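Local coordinates for iron uptake protein A2 (Synechocystis sp., PDB 2VOZ) that binds ferric iron in the periplasm and probably delivers it to an ABC transporter for import into the cell, at residues N109-E114 and Y284-D289; D52-V57 and I279-Y284; R188-L193 and R338-V343. All coordinates share one frame; numbering follows the deposited sequence. Where two conformers were deposited one is given.

Contact 1 of 3, residues N109-E114 and Y284-D289; sequences NERIPE and YLASDD
At the turn between helices 275-285 and 288-297 of the periplasmic binding protein fold, Arg111, from the last turn of helix 106-111, reaches across to Ala286 and Asp288. Its guanidinium meets Ala286 side-on, NE and NH2 both donating to one backbone oxygen. The bond from Arg111 NE to Ala286 O is 2.9 Å long and bent, with an N-H...O angle of 142°; this donor stands above the carbonyl plane. Arg111 NH2, 2.7 Å from Ala286 O, lies in that plane instead. NH2 of Arg111 also donates to Asp288 OD1 at 2.6 Å, a straighter bond (158°) that forms a salt bridge. Both acceptors sit at the guanidinium edge, in its plane, whereas the carboxylate is turned by 48° and receives the nitrogen from above its own plane. The Arg111 chain is bent at chi3, which swings the guanidinium edge toward the turn. Alongside the polar grip, Ile112, where the chain leaves the helix, brings CG1 to 4.3 Å from Ala286 CB, and Phe126 of strand 124-136 touches both side chains. The turn is braced from within: Ser287, the N-cap residue of helix 288-297, donates from OG to Tyr284 O at 2.7 Å, and its backbone N binds the same oxygen. Helix 288-297 in turn faces a second subunit, where Asp289 forms a salt bridge with Arg292 of that neighbouring copy. Three bonds from a single guanidinium thus fix its rotation, satisfy the carbonyl of buried Ala286 and tie the end of one helix to the start of another. The pairing of charges at Asp288 would be expected to keep that carboxylate ionised and to reinforce the link electrostatically.

Contact 2 of 3, residues D52-V57 and I279-Y284; sequences DAFGEV and IAFLEY
Phe54 and Phe281 both carry CG trans to the backbone N (chi1 178° and 180°), which sends their rings into the interface between helices 48-54 and 275-285. There the edge of Phe281 meets a face of Phe54 in a T-shaped pair, planes at 80° and centroids 5.2 Å apart. Phe281 CD1 lies 3.8 Å from Phe54 CD2, and Phe281 CB adds a CH-pi contact over the Phe54 ring. Phe54 CB makes its own CH-pi contact, 4.2 Å from the centroid of the Tyr284 ring, while Phe54 CE1 touches Ala280 CB. An alanine at Phe54 would remove the ring and is likely to open a gap beside Ala280, leaving the edge of Phe281 without its aromatic face. Val57 CG2 comes within 4.1 Å of Phe281 CE1, and Ala53 CB within 3.4 Å of Tyr284 OH, whose hydroxyl hydrogen-bonds to Leu50 O and to Tyr293 of a second subunit. The aromatic cluster therefore joins helix 275-285 to helix 48-54 and strand 56-61, with Ile36 and Leu38 of the adjacent parallel strand 35-40 packing on Val57 and Phe281.

Contact 3 of 3, residues R188-L193 and R338-V343; sequences RWLQGL and RLMNEV
Leu190 of helix 183-195 and Val343, which follows helix 333-342 in sequence, bury the most surface here, with Gln191 completing the contact at its margin. Leu190 puts three carbons to work. Its CB lies 3.7 Å from Val343 CG2, close to its own backbone; farther out, CD1 reaches Leu339 CB at 3.7 Å, and CD2 comes to 4.0 Å from Met340 CG. The Leu190 side chain thus spans Leu339, Met340 and Val343 of the opposing segment, crossing Leu339 at about a right angle. Val343 straddles two neighbours of helix 183-195: while CG2 meets Leu190, CG1 touches Gln191 CG, again at 3.7 Å. The split follows from its chi1 of -56°, which sets CG1 beside the backbone N and CG2 between that nitrogen and the carbonyl carbon. Gln191 contributes the aliphatic part of its chain and leads on to an amide beyond CG, so the apolar patch meets a polar margin. No hydrogen bond crosses between the two segments; the contact is van der Waals packing of carbons. Thr174 of helix 168-181 touches both Leu190 and Met340, as does Trp345 near the C-terminus, and Met340 lies about 9 Å from the iron ligand Tyr169, side chain to side chain. This is apolar helix-helix packing in a solute-binding protein, in which helix 333-342, the last in the chain, packs against helix 183-195 beside helix 168-181, which carries Tyr169.

Contacts 1 and 2 are neighbours, their centres 13 Å apart: both use helix 275-285 and they share Tyr284. Together they join this helix to helix 48-54, strand 56-61 and helix 106-111, and both touch the second subunit. Contact 3 lies on the opposite side of the chain's centre, with centres 37 Å from contact 1 and 43 Å from contact 2. Along the chain the segments come in the order 52-57, 109-114, 188-193, 279-284, 284-289 and 338-343, so every pair of contacts crosses. Each contact thus brings together parts far apart in sequence, consistent with the two-lobed fold of a periplasmic binding protein, whose chain passes between the lobes.

Contact 1 of 3, residues N109-E114 and Y284-D289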
ATOM      1  N   ASN B 109     -35.389   5.084   4.952  1.00 15.44           N
ATOM      2  CA  ASN B 109     -36.508   4.214   5.300  1.00 17.31           C
ATOM      3  C   ASN B 109     -37.075   3.456   4.100  1.00 17.10           C
ATOM      4  O   ASN B 109     -37.428   2.277   4.211  1.00 17.48           O
ATOM      5  CB  ASN B 109     -37.625   5.000   5.973  1.00 17.42           C
ATOM      6  CG  ASN B 109     -37.251   5.482   7.355  1.00 20.22           C
ATOM      7  OD1 ASN B 109     -37.903   6.388   7.894  1.00 26.69           O
ATOM      8  ND2 ASN B 109     -36.202   4.915   7.932  1.00 18.18           N
ATOM      9  N   GLU B 110     -37.170   4.140   2.966  1.00 16.84           N
ATOM     10  CA  GLU B 110     -37.752   3.513   1.780  0.50 16.64           C
ATOM     11  C   GLU B 110     -36.827   2.456   1.195  1.00 16.74           C
ATOM     12  O   GLU B 110     -37.301   1.408   0.686  1.00 17.14           O
ATOM     13  CB  GLU B 110     -38.077   4.565   0.729  0.50 17.09           C
ATOM     14  CG  GLU B 110     -39.223   5.479   1.117  0.50 16.75           C
ATOM     15  CD  GLU B 110     -40.604   4.867   0.911  0.50 18.39           C
ATOM     16  OE1 GLU B 110     -41.554   5.394   1.534  0.50 17.84           O
ATOM     17  OE2 GLU B 110     -40.738   3.889   0.129  0.50 17.28           O
ATOM     18  N   ARG B 111     -35.515   2.682   1.290  1.00 14.86           N
ATOM     19  CA  ARG B 111     -34.569   1.820   0.566  1.00 15.39           C
ATOM     20  C   ARG B 111     -33.993   0.676   1.378  1.00 14.29           C
ATOM     21  O   ARG B 111     -33.890  -0.444   0.881  1.00 14.65           O
ATOM     22  CB  ARG B 111     -33.424   2.649  -0.022  1.00 15.18           C
ATOM     23  CG  ARG B 111     -33.915   3.605  -1.119  1.00 15.51           C
ATOM     24  CD  ARG B 111     -32.820   4.557  -1.622  1.00 17.83           C
ATOM     25  NE  ARG B 111     -31.704   3.786  -2.182  1.00 21.06           N
ATOM     26  CZ  ARG B 111     -31.703   3.188  -3.380  1.00 21.67           C
ATOM     27  NH1 ARG B 111     -32.760   3.288  -4.187  1.00 23.00           N
ATOM     28  NH2 ARG B 111     -30.636   2.495  -3.776  1.00 14.11           N
ATOM     29  N   ILE B 112     -33.616   0.969   2.613  1.00 12.71           N
ATOM     30  CA  ILE B 112     -32.979  -0.058   3.442  1.00 12.73           C
ATOM     31  C   ILE B 112     -34.044  -0.956   4.061  1.00 12.33           C
ATOM     32  O   ILE B 112     -34.960  -0.451   4.748  1.00 12.45           O
ATOM     33  CB  ILE B 112     -32.081   0.577   4.517  1.00 12.13           C
ATOM     34  CG1 ILE B 112     -30.957   1.380   3.829  1.00 13.70           C
ATOM     35  CG2 ILE B 112     -31.506  -0.520   5.429  1.00 11.81           C
ATOM     36  CD1 ILE B 112     -29.997   2.044   4.804  1.00 15.51           C
ATOM     37  N   PRO B 113     -33.945  -2.288   3.839  1.00 12.78           N
ATOM     38  CA  PRO B 113     -34.911  -3.191   4.426  1.00 12.64           C
ATOM     39  C   PRO B 113     -35.099  -2.904   5.907  1.00 13.08           C
ATOM     40  O   PRO B 113     -34.108  -2.724   6.631  1.00 12.18           O
ATOM     41  CB  PRO B 113     -34.245  -4.565   4.234  1.00 13.19           C
ATOM     42  CG  PRO B 113     -33.575  -4.407   2.939  1.00 13.84           C
ATOM     43  CD  PRO B 113     -32.968  -3.032   3.006  1.00 11.78           C
ATOM     44  N   GLU B 114     -36.365  -2.877   6.348  1.00 12.22           N
ATOM     45  CA  GLU B 114     -36.663  -2.611   7.750  1.00 12.25           C
ATOM     46  C   GLU B 114     -35.844  -3.472   8.734  1.00 11.80           C
ATOM     47  O   GLU B 114     -35.435  -2.995   9.775  1.00 11.64           O
ATOM     48  CB  GLU B 114     -38.174  -2.806   7.992  1.00 11.67           C
ATOM     49  CG  GLU B 114     -38.648  -2.381   9.377  1.00 16.94           C
ATOM     50  N   TYR B 284     -26.374   8.612   0.565  1.00  9.68           N
ATOM     51  CA  TYR B 284     -25.478   8.277  -0.517  1.00  9.87           C
ATOM     52  C   TYR B 284     -25.012   6.815  -0.436  1.00  9.60           C
ATOM     53  O   TYR B 284     -25.030   6.115  -1.438  1.00 10.35           O
ATOM     54  CB  TYR B 284     -24.290   9.241  -0.532  1.00 10.30           C
ATOM     55  CG  TYR B 284     -23.173   8.792  -1.446  1.00 10.12           C
ATOM     56  CD1 TYR B 284     -23.305   8.877  -2.845  1.00 11.46           C
ATOM     57  CD2 TYR B 284     -21.969   8.306  -0.895  1.00 11.45           C
ATOM     58  CE1 TYR B 284     -22.277   8.456  -3.676  1.00 11.07           C
ATOM     59  CE2 TYR B 284     -20.919   7.883  -1.736  1.00  9.42           C
ATOM     60  CZ  TYR B 284     -21.085   7.988  -3.114  1.00 11.10           C
ATOM     61  OH  TYR B 284     -20.019   7.563  -3.915  1.00 13.63           O
ATOM     62  N   LEU B 285     -24.601   6.355   0.747  1.00 10.25           N
ATOM     63  CA  LEU B 285     -24.164   4.978   0.893  1.00 10.86           C
ATOM     64  C   LEU B 285     -25.272   3.983   0.540  1.00 11.63           C
ATOM     65  O   LEU B 285     -24.978   2.827   0.227  1.00 11.73           O
ATOM     66  CB  LEU B 285     -23.743   4.742   2.342  1.00 13.12           C
ATOM     67  CG  LEU B 285     -22.363   5.174   2.814  1.00 15.32           C
ATOM     68  CD1 LEU B 285     -22.123   4.499   4.153  1.00 16.53           C
ATOM     69  CD2 LEU B 285     -21.267   4.769   1.830  1.00 16.27           C
ATOM     70  N   ALA B 286     -26.535   4.419   0.649  1.00 10.52           N
ATOM     71  CA  ALA B 286     -27.686   3.572   0.277  1.00 11.77           C
ATOM     72  C   ALA B 286     -28.052   3.676  -1.215  1.00 12.26           C
ATOM     73  O   ALA B 286     -28.980   3.007  -1.692  1.00 14.47           O
ATOM     74  CB  ALA B 286     -28.902   3.931   1.113  1.00 10.61           C
ATOM     75  N   SER B 287     -27.352   4.510  -1.962  1.00 11.98           N
ATOM     76  CA  SER B 287     -27.646   4.644  -3.393  1.00 11.68           C
ATOM     77  C   SER B 287     -27.136   3.434  -4.202  1.00 11.84           C
ATOM     78  O   SER B 287     -26.210   2.718  -3.750  1.00 10.35           O
ATOM     79  CB  SER B 287     -27.063   5.963  -3.916  1.00 12.48           C
ATOM     80  OG  SER B 287     -25.668   5.872  -4.037  1.00 13.91           O
ATOM     81  N   ASP B 288     -27.709   3.186  -5.389  1.00 11.24           N
ATOM     82  CA  ASP B 288     -27.318   1.979  -6.145  1.00 12.75           C
ATOM     83  C   ASP B 288     -25.859   1.956  -6.533  1.00 12.39           C
ATOM     84  O   ASP B 288     -25.238   0.891  -6.493  1.00 12.72           O
ATOM     85  CB  ASP B 288     -28.157   1.859  -7.433  1.00 14.28           C
ATOM     86  CG  ASP B 288     -29.615   1.572  -7.167  1.00 18.46           C
ATOM     87  OD1 ASP B 288     -30.015   1.293  -6.019  1.00 19.64           O
ATOM     88  OD2 ASP B 288     -30.376   1.600  -8.173  1.00 22.80           O
ATOM     89  N   ASP B 289     -25.349   3.120  -6.945  1.00 12.71           N
ATOM     90  CA  ASP B 289     -23.957   3.283  -7.428  1.00 14.51           C
ATOM     91  C   ASP B 289     -23.003   2.875  -6.290  1.00 13.57           C
ATOM     92  O   ASP B 289     -22.174   1.961  -6.403  1.00 13.09           O
ATOM     93  CB  ASP B 289     -23.721   4.778  -7.744  1.00 15.15           C
ATOM     94  CG  ASP B 289     -24.102   5.152  -9.165  1.00 21.28           C
ATOM     95  OD1 ASP B 289     -24.736   4.311  -9.875  1.00 23.13           O
ATOM     96  OD2 ASP B 289     -23.777   6.299  -9.576  1.00 21.70           O
TER

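Contact 2 of 3, residues D52-V57 and I279-Y284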
ATOM      1  N   ASP B  52     -14.903  10.052  -2.282  1.00 12.39           N
ATOM      2  CA  ASP B  52     -14.640  11.271  -3.038  1.00 13.04           C
ATOM      3  C   ASP B  52     -15.821  11.734  -3.862  1.00 12.57           C
ATOM      4  O   ASP B  52     -16.036  12.948  -4.033  1.00 13.53           O
ATOM      5  CB  ASP B  52     -13.446  11.076  -3.968  1.00 13.13           C
ATOM      6  CG  ASP B  52     -12.145  11.429  -3.296  1.00 17.56           C
ATOM      7  OD1 ASP B  52     -12.103  11.423  -2.035  1.00 19.85           O
ATOM      8  OD2 ASP B  52     -11.155  11.710  -4.013  1.00 16.56           O
ATOM      9  N   ALA B  53     -16.581  10.782  -4.393  1.00 11.99           N
ATOM     10  CA  ALA B  53     -17.767  11.150  -5.163  1.00 12.12           C
ATOM     11  C   ALA B  53     -18.754  11.930  -4.294  1.00 13.24           C
ATOM     12  O   ALA B  53     -19.518  12.741  -4.797  1.00 13.39           O
ATOM     13  CB  ALA B  53     -18.454   9.935  -5.791  1.00 13.31           C
ATOM     14  N   PHE B  54     -18.758  11.653  -2.991  1.00 12.31           N
ATOM     15  CA  PHE B  54     -19.643  12.388  -2.090  1.00 11.47           C
ATOM     16  C   PHE B  54     -19.132  13.808  -1.774  1.00 12.01           C
ATOM     17  O   PHE B  54     -19.884  14.797  -1.833  1.00 12.37           O
ATOM     18  CB  PHE B  54     -19.788  11.613  -0.796  1.00 12.79           C
ATOM     19  CG  PHE B  54     -20.639  12.320   0.199  1.00 11.67           C
ATOM     20  CD1 PHE B  54     -22.019  12.368   0.021  1.00 14.48           C
ATOM     21  CD2 PHE B  54     -20.047  12.992   1.275  1.00 14.16           C
ATOM     22  CE1 PHE B  54     -22.832  13.052   0.936  1.00 14.75           C
ATOM     23  CE2 PHE B  54     -20.843  13.686   2.207  1.00 13.43           C
ATOM     24  CZ  PHE B  54     -22.243  13.717   2.015  1.00 14.57           C
ATOM     25  N   GLY B  55     -17.863  13.909  -1.395  1.00 11.56           N
ATOM     26  CA  GLY B  55     -17.323  15.179  -0.961  1.00 13.18           C
ATOM     27  C   GLY B  55     -16.059  14.923  -0.188  1.00 14.88           C
ATOM     28  O   GLY B  55     -15.288  14.015  -0.546  1.00 14.51           O
ATOM     29  N   GLU B  56     -15.840  15.723   0.855  1.00 14.77           N
ATOM     30  CA  GLU B  56     -14.601  15.628   1.625  1.00 16.27           C
ATOM     31  C   GLU B  56     -14.902  14.785   2.839  1.00 16.27           C
ATOM     32  O   GLU B  56     -15.525  15.246   3.795  1.00 17.74           O
ATOM     33  CB  GLU B  56     -14.093  17.026   2.018  1.00 15.63           C
ATOM     34  CG  GLU B  56     -12.863  17.013   2.885  1.00 21.42           C
ATOM     35  N   VAL B  57     -14.485  13.528   2.773  1.00 16.24           N
ATOM     36  CA  VAL B  57     -14.738  12.589   3.848  1.00 16.25           C
ATOM     37  C   VAL B  57     -13.413  12.407   4.573  1.00 16.66           C
ATOM     38  O   VAL B  57     -12.477  11.733   4.076  1.00 17.10           O
ATOM     39  CB  VAL B  57     -15.265  11.219   3.303  1.00 16.58           C
ATOM     40  CG1 VAL B  57     -15.416  10.223   4.418  1.00 17.51           C
ATOM     41  CG2 VAL B  57     -16.612  11.378   2.606  1.00 15.13           C
ATOM     42  N   ILE B 279     -26.300  12.895   7.335  1.00 10.32           N
ATOM     43  CA  ILE B 279     -27.489  12.221   6.847  1.00 11.09           C
ATOM     44  C   ILE B 279     -27.380  12.034   5.346  1.00 10.07           C
ATOM     45  O   ILE B 279     -27.676  10.948   4.832  1.00 10.80           O
ATOM     46  CB  ILE B 279     -28.773  12.977   7.265  1.00 10.78           C
ATOM     47  CG1 ILE B 279     -28.898  12.942   8.809  1.00 10.00           C
ATOM     48  CG2 ILE B 279     -30.025  12.460   6.482  1.00 12.12           C
ATOM     49  CD1 ILE B 279     -29.961  13.872   9.304  1.00 15.47           C
ATOM     50  N   ALA B 280     -26.906  13.065   4.647  1.00 10.80           N
ATOM     51  CA  ALA B 280     -26.723  12.993   3.192  1.00 10.84           C
ATOM     52  C   ALA B 280     -25.748  11.862   2.812  1.00 10.84           C
ATOM     53  O   ALA B 280     -25.933  11.170   1.806  1.00 10.50           O
ATOM     54  CB  ALA B 280     -26.225  14.341   2.655  1.00 11.30           C
ATOM     55  N   PHE B 281     -24.728  11.695   3.638  1.00  9.84           N
ATOM     56  CA  PHE B 281     -23.753  10.659   3.425  1.00 10.21           C
ATOM     57  C   PHE B 281     -24.419   9.292   3.580  1.00  9.06           C
ATOM     58  O   PHE B 281     -24.221   8.429   2.725  1.00 10.25           O
ATOM     59  CB  PHE B 281     -22.573  10.781   4.382  1.00  9.60           C
ATOM     60  CG  PHE B 281     -21.559   9.707   4.177  1.00 10.62           C
ATOM     61  CD1 PHE B 281     -20.706   9.754   3.072  1.00 12.28           C
ATOM     62  CD2 PHE B 281     -21.474   8.641   5.059  1.00 12.08           C
ATOM     63  CE1 PHE B 281     -19.753   8.781   2.865  1.00 14.08           C
ATOM     64  CE2 PHE B 281     -20.501   7.634   4.839  1.00 12.83           C
ATOM     65  CZ  PHE B 281     -19.676   7.709   3.742  1.00 11.49           C
ATOM     66  N   LEU B 282     -25.206   9.079   4.640  1.00  8.04           N
ATOM     67  CA  LEU B 282     -25.923   7.787   4.805  1.00  8.58           C
ATOM     68  C   LEU B 282     -26.818   7.518   3.617  1.00  7.87           C
ATOM     69  O   LEU B 282     -26.843   6.406   3.086  1.00  9.24           O
ATOM     70  CB  LEU B 282     -26.758   7.735   6.102  1.00  9.06           C
ATOM     71  CG  LEU B 282     -25.970   7.813   7.420  1.00 11.81           C
ATOM     72  CD1 LEU B 282     -27.003   7.770   8.517  1.00 13.83           C
ATOM     73  CD2 LEU B 282     -24.941   6.663   7.519  1.00 15.16           C
ATOM     74  N   GLU B 283     -27.508   8.546   3.142  1.00  8.68           N
ATOM     75  CA  GLU B 283     -28.348   8.394   1.929  1.00  9.40           C
ATOM     76  C   GLU B 283     -27.536   7.985   0.713  1.00  9.94           C
ATOM     77  O   GLU B 283     -27.966   7.126  -0.099  1.00 10.21           O
ATOM     78  CB  GLU B 283     -29.164   9.674   1.639  1.00 10.54           C
ATOM     79  CG  GLU B 283     -30.186   9.895   2.764  1.00  9.59           C
ATOM     80  CD  GLU B 283     -30.931  11.233   2.722  1.00 13.76           C
ATOM     81  OE1 GLU B 283     -30.551  12.150   1.943  1.00 16.42           O
ATOM     82  OE2 GLU B 283     -31.905  11.345   3.508  1.00 16.42           O
ATOM     83  N   TYR B 284     -26.374   8.612   0.565  1.00  9.68           N
ATOM     84  CA  TYR B 284     -25.478   8.277  -0.517  1.00  9.87           C
ATOM     85  C   TYR B 284     -25.012   6.815  -0.436  1.00  9.60           C
ATOM     86  O   TYR B 284     -25.030   6.115  -1.438  1.00 10.35           O
ATOM     87  CB  TYR B 284     -24.290   9.241  -0.532  1.00 10.30           C
ATOM     88  CG  TYR B 284     -23.173   8.792  -1.446  1.00 10.12           C
ATOM     89  CD1 TYR B 284     -23.305   8.877  -2.845  1.00 11.46           C
ATOM     90  CD2 TYR B 284     -21.969   8.306  -0.895  1.00 11.45           C
ATOM     91  CE1 TYR B 284     -22.277   8.456  -3.676  1.00 11.07           C
ATOM     92  CE2 TYR B 284     -20.919   7.883  -1.736  1.00  9.42           C
ATOM     93  CZ  TYR B 284     -21.085   7.988  -3.114  1.00 11.10           C
ATOM     94  OH  TYR B 284     -20.019   7.563  -3.915  1.00 13.63           O
TER

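Contact 3 of 3, residues R188-L193 and R338-V343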
ATOM      1  N   ARG B 188     -29.380 -25.252  25.622  1.00 12.32           N
ATOM      2  CA  ARG B 188     -29.303 -26.667  25.303  1.00 12.25           C
ATOM      3  C   ARG B 188     -28.575 -26.864  23.949  1.00 10.77           C
ATOM      4  O   ARG B 188     -27.721 -27.753  23.808  1.00 11.44           O
ATOM      5  CB  ARG B 188     -30.714 -27.247  25.277  1.00 13.46           C
ATOM      6  CG  ARG B 188     -30.741 -28.718  24.914  1.00 15.92           C
ATOM      7  CD  ARG B 188     -31.886 -29.383  25.632  1.00 19.81           C
ATOM      8  NE  ARG B 188     -32.059 -30.815  25.358  1.00 20.79           N
ATOM      9  CZ  ARG B 188     -31.507 -31.823  26.046  1.00 24.06           C
ATOM     10  NH1 ARG B 188     -30.645 -31.619  27.056  1.00 20.35           N
ATOM     11  NH2 ARG B 188     -31.818 -33.068  25.702  1.00 24.84           N
ATOM     12  N   TRP B 189     -28.890 -26.006  22.984  1.00 10.57           N
ATOM     13  CA  TRP B 189     -28.219 -26.026  21.671  1.00  9.59           C
ATOM     14  C   TRP B 189     -26.720 -25.774  21.851  1.00  9.67           C
ATOM     15  O   TRP B 189     -25.916 -26.530  21.306  1.00  9.52           O
ATOM     16  CB  TRP B 189     -28.815 -24.975  20.725  1.00 10.31           C
ATOM     17  CG  TRP B 189     -27.948 -24.764  19.495  1.00  9.44           C
ATOM     18  CD1 TRP B 189     -27.764 -25.633  18.455  1.00 12.95           C
ATOM     19  CD2 TRP B 189     -27.215 -23.585  19.174  1.00 10.80           C
ATOM     20  NE1 TRP B 189     -26.915 -25.074  17.508  1.00 12.06           N
ATOM     21  CE2 TRP B 189     -26.570 -23.813  17.925  1.00 10.00           C
ATOM     22  CE3 TRP B 189     -27.022 -22.357  19.824  1.00 10.71           C
ATOM     23  CZ2 TRP B 189     -25.746 -22.845  17.306  1.00 10.43           C
ATOM     24  CZ3 TRP B 189     -26.201 -21.392  19.210  1.00 12.14           C
ATOM     25  CH2 TRP B 189     -25.588 -21.644  17.947  1.00 11.64           C
ATOM     26  N   LEU B 190     -26.347 -24.738  22.628  1.00  9.02           N
ATOM     27  CA  LEU B 190     -24.914 -24.437  22.858  1.00  9.30           C
ATOM     28  C   LEU B 190     -24.211 -25.632  23.499  1.00  9.09           C
ATOM     29  O   LEU B 190     -23.092 -25.955  23.155  1.00  8.89           O
ATOM     30  CB  LEU B 190     -24.717 -23.210  23.744  1.00  9.16           C
ATOM     31  CG  LEU B 190     -25.119 -21.862  23.136  1.00  9.86           C
ATOM     32  CD1 LEU B 190     -25.255 -20.817  24.210  1.00  9.77           C
ATOM     33  CD2 LEU B 190     -24.098 -21.470  22.036  1.00  8.85           C
ATOM     34  N   GLN B 191     -24.842 -26.251  24.491  1.00  9.50           N
ATOM     35  CA  GLN B 191     -24.244 -27.404  25.134  1.00 10.20           C
ATOM     36  C   GLN B 191     -23.912 -28.498  24.131  1.00 10.05           C
ATOM     37  O   GLN B 191     -22.812 -29.049  24.153  1.00 11.42           O
ATOM     38  CB  GLN B 191     -25.228 -27.981  26.157  1.00 10.36           C
ATOM     39  CG  GLN B 191     -25.319 -27.099  27.399  1.00 12.22           C
ATOM     40  CD  GLN B 191     -26.352 -27.637  28.346  1.00 12.30           C
ATOM     41  OE1 GLN B 191     -27.447 -28.011  27.937  1.00 13.46           O
ATOM     42  NE2 GLN B 191     -26.015 -27.678  29.621  1.00 17.86           N
ATOM     43  N   GLY B 192     -24.866 -28.823  23.254  1.00 10.02           N
ATOM     44  CA  GLY B 192     -24.642 -29.841  22.221  1.00 10.64           C
ATOM     45  C   GLY B 192     -23.564 -29.445  21.209  1.00  9.90           C
ATOM     46  O   GLY B 192     -22.719 -30.261  20.834  1.00  9.92           O
ATOM     47  N   LEU B 193     -23.599 -28.178  20.785  1.00  8.93           N
ATOM     48  CA  LEU B 193     -22.601 -27.628  19.862  1.00  8.56           C
ATOM     49  C   LEU B 193     -21.195 -27.709  20.430  1.00  9.04           C
ATOM     50  O   LEU B 193     -20.279 -28.253  19.790  1.00  9.49           O
ATOM     51  CB  LEU B 193     -22.949 -26.168  19.551  1.00  8.74           C
ATOM     52  CG  LEU B 193     -22.158 -25.622  18.357  1.00 10.38           C
ATOM     53  CD1 LEU B 193     -22.618 -26.203  16.989  1.00 11.16           C
ATOM     54  CD2 LEU B 193     -22.322 -24.121  18.356  1.00  8.85           C
ATOM     55  N   ARG B 338     -22.734 -14.560  28.249  1.00  9.92           N
ATOM     56  CA  ARG B 338     -22.932 -15.310  29.499  1.00  9.15           C
ATOM     57  C   ARG B 338     -23.165 -16.807  29.235  1.00  9.59           C
ATOM     58  O   ARG B 338     -22.558 -17.670  29.876  1.00 10.57           O
ATOM     59  CB  ARG B 338     -24.096 -14.686  30.272  1.00  9.35           C
ATOM     60  CG  ARG B 338     -24.539 -15.491  31.516  1.00  9.70           C
ATOM     61  CD  ARG B 338     -25.515 -14.631  32.354  1.00  9.75           C
ATOM     62  NE  ARG B 338     -26.717 -14.274  31.588  1.00  9.65           N
ATOM     63  CZ  ARG B 338     -27.671 -15.098  31.168  1.00 12.87           C
ATOM     64  NH1 ARG B 338     -27.608 -16.412  31.400  1.00 17.62           N
ATOM     65  NH2 ARG B 338     -28.725 -14.577  30.510  1.00 15.47           N
ATOM     66  N   LEU B 339     -24.063 -17.120  28.314  1.00 10.41           N
ATOM     67  CA  LEU B 339     -24.425 -18.504  28.054  1.00 10.86           C
ATOM     68  C   LEU B 339     -23.284 -19.235  27.367  1.00 11.19           C
ATOM     69  O   LEU B 339     -22.993 -20.374  27.691  1.00 10.59           O
ATOM     70  CB  LEU B 339     -25.652 -18.560  27.157  1.00 10.81           C
ATOM     71  CG  LEU B 339     -27.034 -18.358  27.738  1.00 15.11           C
ATOM     72  CD1 LEU B 339     -28.022 -18.680  26.599  1.00 15.25           C
ATOM     73  CD2 LEU B 339     -27.302 -19.278  28.932  1.00 15.21           C
ATOM     74  N   MET B 340     -22.601 -18.565  26.438  1.00 11.35           N
ATOM     75  CA  MET B 340     -21.472 -19.248  25.807  1.00 12.17           C
ATOM     76  C   MET B 340     -20.401 -19.577  26.824  1.00 11.45           C
ATOM     77  O   MET B 340     -19.830 -20.642  26.764  1.00 11.85           O
ATOM     78  CB  MET B 340     -20.907 -18.450  24.634  1.00 11.55           C
ATOM     79  CG  MET B 340     -21.873 -18.486  23.462  1.00 11.99           C
ATOM     80  SD  MET B 340     -21.162 -17.630  22.012  1.00 19.14           S
ATOM     81  CE  MET B 340     -20.961 -15.989  22.629  1.00 19.64           C
ATOM     82  N   ASN B 341     -20.131 -18.666  27.748  1.00 11.52           N
ATOM     83  CA  ASN B 341     -19.131 -18.953  28.765  1.00 13.21           C
ATOM     84  C   ASN B 341     -19.608 -20.000  29.775  1.00 13.95           C
ATOM     85  O   ASN B 341     -18.844 -20.893  30.136  1.00 15.12           O
ATOM     86  CB  ASN B 341     -18.658 -17.657  29.406  1.00 14.41           C
ATOM     87  CG  ASN B 341     -17.642 -16.949  28.508  1.00 16.55           C
ATOM     88  OD1 ASN B 341     -16.455 -17.277  28.543  1.00 19.14           O
ATOM     89  ND2 ASN B 341     -18.111 -16.038  27.657  1.00 17.58           N
ATOM     90  N   GLU B 342     -20.878 -19.934  30.164  1.00 13.67           N
ATOM     91  CA  GLU B 342     -21.433 -20.918  31.082  0.50 14.12           C
ATOM     92  C   GLU B 342     -21.233 -22.345  30.556  1.00 14.28           C
ATOM     93  O   GLU B 342     -20.844 -23.248  31.311  1.00 14.17           O
ATOM     94  CB  GLU B 342     -22.925 -20.654  31.309  0.50 14.30           C
ATOM     95  CG  GLU B 342     -23.608 -21.701  32.182  0.50 18.36           C
ATOM     96  CD  GLU B 342     -23.402 -21.465  33.675  0.50 20.82           C
ATOM     97  OE1 GLU B 342     -22.807 -20.426  34.037  0.50 24.64           O
ATOM     98  OE2 GLU B 342     -23.849 -22.315  34.487  0.50 23.65           O
ATOM     99  N   VAL B 343     -21.483 -22.544  29.264  1.00 12.76           N
ATOM    100  CA  VAL B 343     -21.427 -23.874  28.678  1.00 13.03           C
ATOM    101  C   VAL B 343     -20.007 -24.316  28.283  1.00 12.84           C
ATOM    102  O   VAL B 343     -19.820 -25.430  27.772  1.00 14.79           O
ATOM    103  CB  VAL B 343     -22.399 -24.033  27.492  1.00 12.75           C
ATOM    104  CG1 VAL B 343     -23.905 -23.697  27.906  1.00 13.21           C
ATOM    105  CG2 VAL B 343     -21.924 -23.232  26.231  1.00 13.10           C
TER